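Local coordinates for protein chintase (Rhizomucor miehei, PDB 5YUQ) that probably hydrolyses the beta-1,4 linkages of chitin, as a thermophilic fungal chitinase of glycoside hydrolase family 18 with a tunnel-shaped active site, at residues Val91-Val94 with Asp98-Gly101; Tyr181-Ile186 with Glu207-Asn212; Leu230-Tyr235 with Asn363-Ile368; Lys269-Asp272 with Asn276-Ala279; Trp302-Asp307 with Leu324-Ala329. All blocks are in the same frame, centred on the assembly; numbering follows the deposited sequence.

Contacts 1, 2 and 3 belong to the TIM barrel and its immediate loops; contact 4 lies in the long insertion between strands 228-240 and 346-350, and contact 5 where that insertion meets helix 329-341. Contacts 1 and 3 are buried, 2 and 5 partly so, and 4 is at the surface. Contact 3 is purely apolar. Contact 1 adds a helix-ending backbone bond. Contact 2 relies on a side-chain amide and a water, contact 4 on alanine methyls and a water. Contact 5 packs aromatic rings and an N-cap aspartate, with no hydrogen bond across it. Contacts 2 and 3 meet through D182 and Y235, contacts 3 and 5 at P233 and D327.

Contact 1: residues Val91-Val94 with Asp98-Gly101; sequences VDVV and DLDG
V94 and L99 bury most of the surface where helix 80-97 ends in a Schellman motif. D98 is the first residue past the helix, and its positive phi (55°) turns the chain back over the last turn. L99 N then donates to V94 O at 3.0 Å. The N-H points well at its acceptor (157°) and meets a lone pair in the carbonyl plane. V94 CG1 lies anti to its backbone N (chi1 171°), beside the carbonyl carbon. This brings V94 CG1 to 3.6 Å from L99 O. L99 points back at the helix, and its CD1 branch does the work. L99 CD1 lies 4.0 Å from V94 CA. L62 of strand 59-65 and V50 of helix 43-55 also cover L99, while L139 of helix 124-139 packs on V94. The turn therefore delivers the chain from an outer helix of the TIM barrel into strand 101-105. D100 and G101 fit the start of the family 18 DGxDxDxE-type signature. D100 OD2 is held by H54 NE2 and I60 N. Beside the V94 carbonyl, L99 CD1 also rests 3.9 Å from V93 O.

Contact 2: residues Tyr181-Ile186 with Glu207-Asn212; sequences YDVNGI and EPTSGN
N184 carries CG beside its backbone N (chi1 -64°), and a chi2 of -72° turns the amide so that OD1 faces E207. E207 N donates to N184 OD1 at 2.8 Å. The bond is nearly straight and runs almost along the amide C=O axis. The other end of the amide is used too. N184 ND2 donates to A193 O and, at 3.1 Å, to a water. That water donates hydrogen bonds to E207 O, at 2.6 Å, and to T209 O. Bonds at both ends should fix the rotation of the amide. The E207 side chain slides past N184 in the opposite direction and bends at chi2. Its CG comes within 3.1 Å of V183 O, a close approach. The carboxylate leads away from the contact, and OE2 lies near D188 OD1. This like-charge neighbour may raise the affinity of one of the two for a proton. Beside the polar link, V183 CG1 meets T209 CG2 obliquely at 3.8 Å. S210 next in the chain is the N-cap of helix 211-220. Y181 and D182 fit the Met-x-Tyr-Asp motif of family 18. The contact thus ties the loop after barrel strand 175-178 to the lead-in of helix 211-220, with Y181 packed on strands 228-240 and 346-350.

Contact 3: residues Leu230-Tyr235 with Asn363-Ile368; sequences LGVPFY and NALQDI
L365 points at V232 and F234 from the C-terminal tail of the chain. Its CB starts toward the strand, and CG sits beside the backbone N (chi1 -61°). CG only splits the chain; across this contact the two methyls do the touching. CD1 continues the extended line (chi2 -178°) and reaches the edge of the F234 ring, near its plane. L365 CD1 sits 3.9 Å from F234 CE1 and equally close to F234 CZ. V232 CG2 lies 4.1 Å from L365 CD1. The other branch, L365 CD2, meets V232 CG2 at 4.2 Å. L365 and V232 approach tip to tip, whereas F234 presents its rim. A type I turn from N363 to Q366 presents the leucine, closed by Q366 N to N363 O at 3.2 Å. The 3-10 segment 366-368 follows. V232 lies on strand 228-240 of the TIM barrel, with its side chain on the outer face, toward the helix layer. L332 of helix 329-341 and L349 of strand 346-350 pack on V232 and F234. L365 also touches L4 of strand 4-9, so the tail covers the zone where the first and last barrel strands meet. No hydrogen bond crosses the contact. Its cohesion comes from dispersion and from hiding methyls and a ring rim from water, so close fit counts rather than bond direction.

Contact 4: residues Lys269-Asp272 with Asn276-Ala279; sequences KAAD and NAVA
K269 lays its aliphatic chain along A279. Its CB faces the A279 methyl, CG runs by the A279 carbonyl, and K269 CE passes 3.6 Å from A279 O. Beyond CG the chain is fully extended, so several methylenes in a row share this overlap. A271 CA and A279 CA are nearest across the backbones, 3.8 Å apart. A271 CB fits against the other backbone, 3.6 Å from both A277 O and A279 N. A271 CB also lies 4.0 Å from A277 CB. The two segments are limbs of a tight surface bend in the loop between strands 228-240 and 284-286, part of the insertion before the last barrel strand. C274, in the bend, is disulfide-bonded to C117, which ties the loop to the region after strand 101-105. No direct hydrogen bond joins 269-272 to 276-279, though A270 bonds through its backbone to T280 just beyond. A water bridges the two segments, accepting from D272 N and donating to V278 O, its oxygen 2.8 Å from V278 O. A279 CA also gives a CA-H...O contact to A270 O, at 3.5 Å. D272 OD1 accepts from W67 NE1. A277 CB approaches D272 O to 3.2 Å, which is tight.

Contact 5: residues Trp302-Asp307 with Leu324-Ala329; sequences WVTYWD and LSFDDA
D328 OD1 is shared between a helix cap and a tryptophan rim. The contact joins the strand-rich insertion before the last TIM-barrel strand to the start of helix 329-341. D328 is the N-cap of that helix, and its side chain takes a backbone N-H just past the segment. S331 OG bonds back to D328 N, as in a capping box. On the other side of the contact, W306 CZ3 lies 3.9 Å from D328 OD1. The oxygen sits at the ring edge, in plane, and carboxylate and indole are nearly coplanar (17°). The indole rim, with its slightly positive hydrogens, suits this oxygen. W306 is put there by CG anti to its backbone N (chi1 176°). Strand 312-317 pairs with both 302-307 and 322-325, so the two segments meet through side chains. Between the two tryptophans, F326 turns its ring edge to T304, whose CG2 methyl lies near the ring plane in the conformer described here, one of two. I295 covers both W302 and L324. At the far end, the W302 and L324 side chains cross at about a right angle, and W302 CZ3 lies 3.7 Å from L324 CB.

Contact 1: residues Val91-Val94 with Asp98-Gly101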
# COMPACT_ATOMS: atom_id res chain seq x y z
N VAL A 91 -4.58 11.27 -19.66
CA VAL A 91 -5.53 10.76 -20.64
C VAL A 91 -4.78 10.10 -21.78
O VAL A 91 -5.18 9.04 -22.28
CB VAL A 91 -6.45 11.89 -21.15
CG1 VAL A 91 -7.30 11.39 -22.32
CG2 VAL A 91 -7.33 12.41 -20.02
N ASP A 92 -3.66 10.70 -22.18
CA ASP A 92 -2.87 10.15 -23.28
C ASP A 92 -2.30 8.78 -22.92
O ASP A 92 -2.30 7.88 -23.76
CB ASP A 92 -1.72 11.08 -23.66
CG ASP A 92 -2.19 12.30 -24.42
OD1 ASP A 92 -3.36 12.33 -24.86
OD2 ASP A 92 -1.37 13.24 -24.57
N VAL A 93 -1.89 8.66 -21.69
CA VAL A 93 -1.32 7.38 -21.25
C VAL A 93 -2.34 6.26 -21.27
O VAL A 93 -2.07 5.17 -21.62
CB VAL A 93 -0.63 7.48 -19.87
CG1 VAL A 93 -1.62 7.47 -18.74
CG2 VAL A 93 0.27 6.29 -19.70
N VAL A 94 -3.56 6.59 -20.85
CA VAL A 94 -4.65 5.63 -20.87
C VAL A 94 -4.89 5.14 -22.29
O VAL A 94 -4.99 3.94 -22.53
CB VAL A 94 -5.94 6.20 -20.27
CG1 VAL A 94 -7.10 5.24 -20.53
CG2 VAL A 94 -5.75 6.41 -18.78
N ASP A 98 -3.90 1.49 -23.58
CA ASP A 98 -5.19 0.81 -23.57
C ASP A 98 -5.54 0.38 -22.15
O ASP A 98 -6.00 -0.73 -21.92
CB ASP A 98 -5.18 -0.40 -24.52
CG ASP A 98 -6.56 -0.92 -24.82
OD1 ASP A 98 -7.53 -0.13 -24.77
OD2 ASP A 98 -6.69 -2.12 -25.12
N LEU A 99 -5.34 1.29 -21.20
CA LEU A 99 -5.54 0.94 -19.80
C LEU A 99 -7.02 0.96 -19.45
O LEU A 99 -7.79 1.73 -20.02
CB LEU A 99 -4.78 1.93 -18.90
CG LEU A 99 -3.27 1.98 -19.10
CD1 LEU A 99 -2.69 3.19 -18.35
CD2 LEU A 99 -2.64 0.70 -18.60
N ASP A 100 -7.39 0.12 -18.50
CA ASP A 100 -8.77 0.08 -18.02
C ASP A 100 -8.99 1.05 -16.88
O ASP A 100 -10.14 1.30 -16.50
CB ASP A 100 -9.10 -1.32 -17.55
CG ASP A 100 -8.90 -2.33 -18.64
OD1 ASP A 100 -9.62 -2.22 -19.65
OD2 ASP A 100 -8.01 -3.19 -18.51
N GLY A 101 -7.91 1.60 -16.36
CA GLY A 101 -8.06 2.56 -15.29
C GLY A 101 -6.78 3.22 -14.82
O GLY A 101 -5.69 2.89 -15.28

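Contact 2: residues Tyr181-Ile186 with Glu207-Asn212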
# COMPACT_ATOMS: atom_id res chain seq x y z
N TYR A 181 -0.74 -1.18 5.88
CA TYR A 181 0.51 -1.86 6.09
C TYR A 181 1.56 -0.78 6.27
O TYR A 181 1.25 0.41 6.13
CB TYR A 181 0.84 -2.82 4.93
CG TYR A 181 0.52 -2.33 3.53
CD1 TYR A 181 1.28 -1.35 2.93
CD2 TYR A 181 -0.49 -2.92 2.79
CE1 TYR A 181 1.02 -0.91 1.64
CE2 TYR A 181 -0.76 -2.51 1.49
CZ TYR A 181 0.00 -1.50 0.92
OH TYR A 181 -0.24 -1.09 -0.37
N ASP A 182 2.78 -1.17 6.64
CA ASP A 182 3.80 -0.23 7.07
C ASP A 182 3.26 0.65 8.19
O ASP A 182 3.58 1.84 8.27
CB ASP A 182 4.29 0.64 5.92
CG ASP A 182 4.89 -0.16 4.79
OD1 ASP A 182 5.31 -1.31 5.02
OD2 ASP A 182 4.94 0.37 3.67
N VAL A 183 2.45 0.07 9.06
CA VAL A 183 1.78 0.85 10.09
C VAL A 183 2.77 1.24 11.19
O VAL A 183 2.82 2.40 11.60
CB VAL A 183 0.59 0.09 10.70
CG1 VAL A 183 0.02 0.88 11.88
CG2 VAL A 183 -0.49 -0.12 9.64
N ASN A 184 3.56 0.28 11.64
CA ASN A 184 4.54 0.57 12.68
C ASN A 184 5.97 0.46 12.18
O ASN A 184 6.24 -0.23 11.19
CB ASN A 184 4.30 -0.33 13.88
CG ASN A 184 2.96 -0.06 14.53
OD1 ASN A 184 2.79 0.96 15.17
ND2 ASN A 184 2.02 -0.97 14.35
N GLY A 185 6.87 1.16 12.86
CA GLY A 185 8.27 1.10 12.51
C GLY A 185 9.13 1.86 13.49
O GLY A 185 8.78 2.01 14.66
N ILE A 186 10.30 2.30 13.03
CA ILE A 186 11.22 3.01 13.95
C ILE A 186 10.74 4.32 14.55
O ILE A 186 11.35 4.80 15.45
CB ILE A 186 12.60 3.31 13.36
CG1 ILE A 186 12.53 4.21 12.12
CG2 ILE A 186 13.30 2.04 13.03
CD1 ILE A 186 13.88 4.74 11.75
N GLU A 207 1.63 3.00 16.65
CA GLU A 207 0.65 3.84 15.97
C GLU A 207 -0.75 3.36 16.31
O GLU A 207 -1.03 2.17 16.28
CB GLU A 207 0.86 3.79 14.46
CG GLU A 207 2.20 4.33 14.01
CD GLU A 207 2.41 5.78 14.39
OE1 GLU A 207 1.52 6.61 14.10
OE2 GLU A 207 3.46 6.10 14.98
N PRO A 208 -1.65 4.30 16.62
CA PRO A 208 -3.00 3.95 17.04
C PRO A 208 -3.93 3.70 15.85
O PRO A 208 -4.99 4.34 15.73
CB PRO A 208 -3.44 5.20 17.81
CG PRO A 208 -2.78 6.30 17.07
CD PRO A 208 -1.42 5.75 16.69
N THR A 209 -3.54 2.78 14.98
CA THR A 209 -4.39 2.44 13.85
C THR A 209 -4.16 1.01 13.39
O THR A 209 -3.29 0.31 13.90
CB THR A 209 -4.24 3.45 12.67
OG1 THR A 209 -5.26 3.20 11.70
CG2 THR A 209 -2.87 3.33 12.02
N SER A 210 -4.96 0.59 12.42
CA SER A 210 -5.00 -0.79 11.97
C SER A 210 -5.95 -0.82 10.79
O SER A 210 -6.52 0.21 10.42
CB SER A 210 -5.56 -1.69 13.07
OG SER A 210 -6.91 -1.33 13.35
N GLY A 211 -6.12 -2.00 10.20
CA GLY A 211 -7.09 -2.17 9.13
C GLY A 211 -8.48 -1.74 9.59
O GLY A 211 -9.16 -0.97 8.92
N ASN A 212 -8.88 -2.24 10.75
CA ASN A 212 -10.18 -1.91 11.31
C ASN A 212 -10.35 -0.42 11.58
O ASN A 212 -11.35 0.17 11.20
CB ASN A 212 -10.44 -2.72 12.58
CG ASN A 212 -11.71 -2.29 13.29
OD1 ASN A 212 -12.82 -2.42 12.75
ND2 ASN A 212 -11.57 -1.80 14.52
O HOH W 1 -0.87 -0.26 15.28

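Contact 3: residues Leu230-Tyr235 with Asn363-Ile368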
# COMPACT_ATOMS: atom_id res chain seq x y z
N LEU A 230 -9.51 -3.17 1.30
CA LEU A 230 -8.49 -3.34 2.33
C LEU A 230 -7.19 -3.86 1.71
O LEU A 230 -7.15 -4.97 1.18
CB LEU A 230 -8.96 -4.31 3.41
CG LEU A 230 -7.98 -4.57 4.55
CD1 LEU A 230 -7.69 -3.30 5.32
CD2 LEU A 230 -8.51 -5.66 5.49
N GLY A 231 -6.14 -3.06 1.78
CA GLY A 231 -4.85 -3.50 1.27
C GLY A 231 -4.12 -4.36 2.28
O GLY A 231 -4.18 -4.09 3.48
N VAL A 232 -3.42 -5.37 1.78
CA VAL A 232 -2.69 -6.31 2.63
C VAL A 232 -1.31 -6.52 2.04
O VAL A 232 -1.11 -6.37 0.84
CB VAL A 232 -3.44 -7.68 2.74
CG1 VAL A 232 -4.90 -7.45 3.12
CG2 VAL A 232 -3.35 -8.47 1.44
N PRO A 233 -0.34 -6.84 2.89
CA PRO A 233 1.05 -7.01 2.45
C PRO A 233 1.41 -8.47 2.19
O PRO A 233 0.91 -9.36 2.89
CB PRO A 233 1.84 -6.50 3.66
CG PRO A 233 0.99 -6.92 4.83
CD PRO A 233 -0.45 -6.80 4.36
N PHE A 234 2.27 -8.71 1.20
CA PHE A 234 2.85 -10.03 0.99
C PHE A 234 4.29 -10.05 1.51
O PHE A 234 5.14 -10.80 1.04
CB PHE A 234 2.82 -10.43 -0.49
CG PHE A 234 1.51 -11.02 -0.95
CD1 PHE A 234 0.34 -10.87 -0.21
CD2 PHE A 234 1.45 -11.74 -2.14
CE1 PHE A 234 -0.87 -11.43 -0.66
CE2 PHE A 234 0.25 -12.29 -2.59
CZ PHE A 234 -0.91 -12.13 -1.85
N TYR A 235 4.54 -9.20 2.51
CA TYR A 235 5.85 -9.08 3.14
C TYR A 235 5.63 -8.76 4.61
O TYR A 235 4.53 -8.38 5.02
CB TYR A 235 6.64 -7.94 2.50
CG TYR A 235 6.00 -6.57 2.71
CD1 TYR A 235 4.98 -6.13 1.88
CD2 TYR A 235 6.43 -5.74 3.73
CE1 TYR A 235 4.39 -4.90 2.08
CE2 TYR A 235 5.84 -4.50 3.94
CZ TYR A 235 4.82 -4.09 3.10
OH TYR A 235 4.21 -2.86 3.27
N ASN A 363 -3.63 -17.45 -2.58
CA ASN A 363 -4.69 -18.41 -2.27
C ASN A 363 -5.46 -18.02 -1.02
O ASN A 363 -6.66 -18.21 -0.95
CB ASN A 363 -4.10 -19.81 -2.11
CG ASN A 363 -3.69 -20.42 -3.42
OD1 ASN A 363 -4.06 -19.92 -4.49
ND2 ASN A 363 -2.93 -21.50 -3.37
N ALA A 364 -4.76 -17.46 -0.04
CA ALA A 364 -5.38 -17.03 1.21
C ALA A 364 -6.39 -15.90 1.02
O ALA A 364 -7.18 -15.60 1.90
CB ALA A 364 -4.31 -16.61 2.21
N LEU A 365 -6.34 -15.25 -0.14
CA LEU A 365 -7.23 -14.13 -0.39
C LEU A 365 -8.48 -14.52 -1.17
O LEU A 365 -9.37 -13.70 -1.32
CB LEU A 365 -6.50 -13.01 -1.14
CG LEU A 365 -5.30 -12.38 -0.42
CD1 LEU A 365 -4.69 -11.25 -1.26
CD2 LEU A 365 -5.73 -11.87 0.94
N GLN A 366 -8.55 -15.76 -1.65
CA GLN A 366 -9.60 -16.11 -2.61
C GLN A 366 -11.03 -15.95 -2.13
O GLN A 366 -11.92 -15.72 -2.94
CB GLN A 366 -9.36 -17.50 -3.21
CG GLN A 366 -8.07 -17.58 -3.98
CD GLN A 366 -8.02 -16.57 -5.12
OE1 GLN A 366 -8.86 -16.61 -6.03
NE2 GLN A 366 -7.05 -15.67 -5.08
N ASP A 367 -11.27 -16.04 -0.83
CA ASP A 367 -12.64 -15.92 -0.34
C ASP A 367 -13.27 -14.55 -0.62
O ASP A 367 -14.48 -14.40 -0.53
CB ASP A 367 -12.75 -16.26 1.15
CG ASP A 367 -12.60 -17.74 1.43
OD1 ASP A 367 -12.70 -18.54 0.47
OD2 ASP A 367 -12.39 -18.10 2.60
N ILE A 368 -12.45 -13.55 -0.94
CA ILE A 368 -12.98 -12.23 -1.26
C ILE A 368 -13.69 -12.23 -2.61
O ILE A 368 -14.56 -11.39 -2.85
CB ILE A 368 -11.88 -11.14 -1.24
CG1 ILE A 368 -12.49 -9.74 -1.09
CG2 ILE A 368 -11.05 -11.19 -2.51
CD1 ILE A 368 -13.13 -9.48 0.26

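Contact 4: residues Lys269-Asp272 with Asn276-Ala279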
# COMPACT_ATOMS: atom_id res chain seq x y z
N LYS A 269 19.57 -0.85 0.36
CA LYS A 269 19.65 0.51 0.88
C LYS A 269 19.26 1.47 -0.23
O LYS A 269 19.66 1.31 -1.38
CB LYS A 269 21.06 0.81 1.38
CG LYS A 269 21.11 1.15 2.85
CD LYS A 269 22.52 1.43 3.31
CE LYS A 269 22.53 1.78 4.79
NZ LYS A 269 23.88 2.17 5.28
N ALA A 270 18.44 2.46 0.12
CA ALA A 270 17.98 3.43 -0.87
C ALA A 270 17.66 4.77 -0.22
O ALA A 270 17.12 4.82 0.89
CB ALA A 270 16.76 2.90 -1.60
N ALA A 271 18.00 5.85 -0.92
CA ALA A 271 17.71 7.19 -0.43
C ALA A 271 16.51 7.79 -1.15
O ALA A 271 16.31 7.58 -2.35
CB ALA A 271 18.93 8.10 -0.58
N ASP A 272 15.70 8.52 -0.39
CA ASP A 272 14.59 9.26 -0.96
C ASP A 272 15.09 10.32 -1.94
O ASP A 272 16.23 10.77 -1.84
CB ASP A 272 13.77 9.90 0.17
CG ASP A 272 12.88 8.91 0.89
OD1 ASP A 272 12.68 7.80 0.37
OD2 ASP A 272 12.36 9.25 1.97
N ASN A 276 20.74 15.51 -0.41
CA ASN A 276 21.40 15.04 0.80
C ASN A 276 20.70 13.95 1.59
O ASN A 276 21.05 13.62 2.72
CB ASN A 276 21.90 16.25 1.63
CG ASN A 276 23.05 17.00 0.93
OD1 ASN A 276 22.88 17.68 -0.07
ND2 ASN A 276 24.22 16.81 1.42
N ALA A 277 19.69 13.36 0.95
CA ALA A 277 18.99 12.24 1.58
C ALA A 277 19.98 11.10 1.82
O ALA A 277 20.81 10.80 0.96
CB ALA A 277 17.84 11.77 0.70
N VAL A 278 19.88 10.47 2.99
CA VAL A 278 20.74 9.33 3.31
C VAL A 278 20.06 8.01 2.94
O VAL A 278 18.86 7.85 3.16
CB VAL A 278 21.15 9.34 4.80
CG1 VAL A 278 19.93 9.44 5.69
CG2 VAL A 278 21.96 8.09 5.15
N ALA A 279 20.81 7.08 2.36
CA ALA A 279 20.28 5.76 2.05
C ALA A 279 19.94 4.97 3.32
O ALA A 279 20.73 4.91 4.26
CB ALA A 279 21.27 4.98 1.20
O HOH W 2 16.26 8.60 2.44

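Contact 5: residues Trp302-Asp307 with Leu324-Ala329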
# COMPACT_ATOMS: atom_id res chain seq x y z
N TRP A 302 14.67 -18.60 14.10
CA TRP A 302 13.46 -17.87 14.47
C TRP A 302 12.57 -18.68 15.41
O TRP A 302 12.51 -19.90 15.32
CB TRP A 302 12.65 -17.51 13.22
CG TRP A 302 13.36 -16.58 12.31
CD1 TRP A 302 14.17 -16.91 11.26
CD2 TRP A 302 13.33 -15.16 12.36
NE1 TRP A 302 14.65 -15.78 10.66
CE2 TRP A 302 14.15 -14.68 11.31
CE3 TRP A 302 12.69 -14.23 13.19
CZ2 TRP A 302 14.34 -13.32 11.08
CZ3 TRP A 302 12.88 -12.88 12.96
CH2 TRP A 302 13.70 -12.44 11.91
N VAL A 303 11.88 -17.99 16.31
CA VAL A 303 10.83 -18.59 17.11
C VAL A 303 9.54 -17.81 16.81
O VAL A 303 9.50 -16.58 16.95
CB VAL A 303 11.15 -18.53 18.61
CG1 VAL A 303 9.98 -19.04 19.43
CG2 VAL A 303 12.42 -19.35 18.91
N THR A 304 8.50 -18.52 16.38
CA THR A 304 7.29 -17.86 15.91
C THR A 304 6.19 -17.77 16.98
O THR A 304 6.07 -18.65 17.83
CB THR A 304 6.76 -18.53 14.62
OG1 THR A 304 7.80 -18.55 13.64
CG2 THR A 304 5.57 -17.78 14.06
N TYR A 305 5.41 -16.69 16.92
CA TYR A 305 4.32 -16.43 17.85
C TYR A 305 3.12 -15.91 17.07
O TYR A 305 3.21 -15.64 15.87
CB TYR A 305 4.73 -15.35 18.85
CG TYR A 305 5.94 -15.69 19.70
CD1 TYR A 305 5.79 -16.37 20.89
CD2 TYR A 305 7.21 -15.31 19.31
CE1 TYR A 305 6.89 -16.69 21.68
CE2 TYR A 305 8.32 -15.63 20.09
CZ TYR A 305 8.14 -16.31 21.27
OH TYR A 305 9.23 -16.62 22.06
N TRP A 306 2.00 -15.75 17.76
CA TRP A 306 0.83 -15.13 17.17
C TRP A 306 0.41 -14.03 18.09
O TRP A 306 0.37 -14.21 19.31
CB TRP A 306 -0.30 -16.14 17.03
CG TRP A 306 -1.60 -15.55 16.50
CD1 TRP A 306 -2.66 -15.10 17.23
CD2 TRP A 306 -1.96 -15.39 15.12
NE1 TRP A 306 -3.65 -14.65 16.39
CE2 TRP A 306 -3.25 -14.83 15.09
CE3 TRP A 306 -1.32 -15.66 13.91
CZ2 TRP A 306 -3.91 -14.53 13.90
CZ3 TRP A 306 -1.96 -15.37 12.73
CH2 TRP A 306 -3.25 -14.82 12.73
N ASP A 307 0.10 -12.86 17.53
CA ASP A 307 -0.40 -11.77 18.34
C ASP A 307 -1.92 -11.73 18.23
O ASP A 307 -2.47 -11.40 17.18
CB ASP A 307 0.18 -10.44 17.89
CG ASP A 307 -0.37 -9.28 18.69
OD1 ASP A 307 -0.33 -9.35 19.93
OD2 ASP A 307 -0.87 -8.31 18.08
N LEU A 324 10.30 -10.01 13.62
CA LEU A 324 9.66 -9.92 12.32
C LEU A 324 8.17 -9.92 12.53
O LEU A 324 7.62 -10.87 13.07
CB LEU A 324 10.03 -11.15 11.46
CG LEU A 324 9.27 -11.34 10.14
CD1 LEU A 324 9.63 -10.26 9.16
CD2 LEU A 324 9.55 -12.73 9.56
N SER A 325 7.51 -8.84 12.11
CA SER A 325 6.06 -8.84 12.05
C SER A 325 5.70 -9.15 10.62
O SER A 325 6.22 -8.52 9.71
CB SER A 325 5.48 -7.49 12.44
OG SER A 325 4.09 -7.47 12.11
N PHE A 326 4.83 -10.13 10.41
CA PHE A 326 4.48 -10.51 9.04
C PHE A 326 3.03 -10.92 8.89
O PHE A 326 2.25 -10.78 9.82
CB PHE A 326 5.45 -11.59 8.49
CG PHE A 326 5.41 -12.92 9.21
CD1 PHE A 326 5.94 -13.06 10.49
CD2 PHE A 326 4.90 -14.06 8.57
CE1 PHE A 326 5.93 -14.30 11.13
CE2 PHE A 326 4.89 -15.29 9.21
CZ PHE A 326 5.41 -15.42 10.48
N ASP A 327 2.68 -11.38 7.69
CA ASP A 327 1.36 -11.94 7.46
C ASP A 327 1.49 -13.29 6.81
O ASP A 327 2.38 -13.51 5.98
CB ASP A 327 0.52 -11.01 6.58
CG ASP A 327 -0.20 -9.98 7.40
OD1 ASP A 327 -1.31 -10.28 7.87
OD2 ASP A 327 0.37 -8.88 7.61
N ASP A 328 0.62 -14.21 7.22
CA ASP A 328 0.64 -15.56 6.67
C ASP A 328 -0.75 -15.93 6.18
O ASP A 328 -1.61 -15.07 6.06
CB ASP A 328 1.17 -16.58 7.70
CG ASP A 328 0.43 -16.54 9.02
OD1 ASP A 328 -0.65 -15.92 9.10
OD2 ASP A 328 0.92 -17.16 10.00
N ALA A 329 -0.97 -17.20 5.86
CA ALA A 329 -2.27 -17.57 5.32
C ALA A 329 -3.37 -17.29 6.33
O ALA A 329 -4.43 -16.80 5.95
CB ALA A 329 -2.28 -19.03 4.91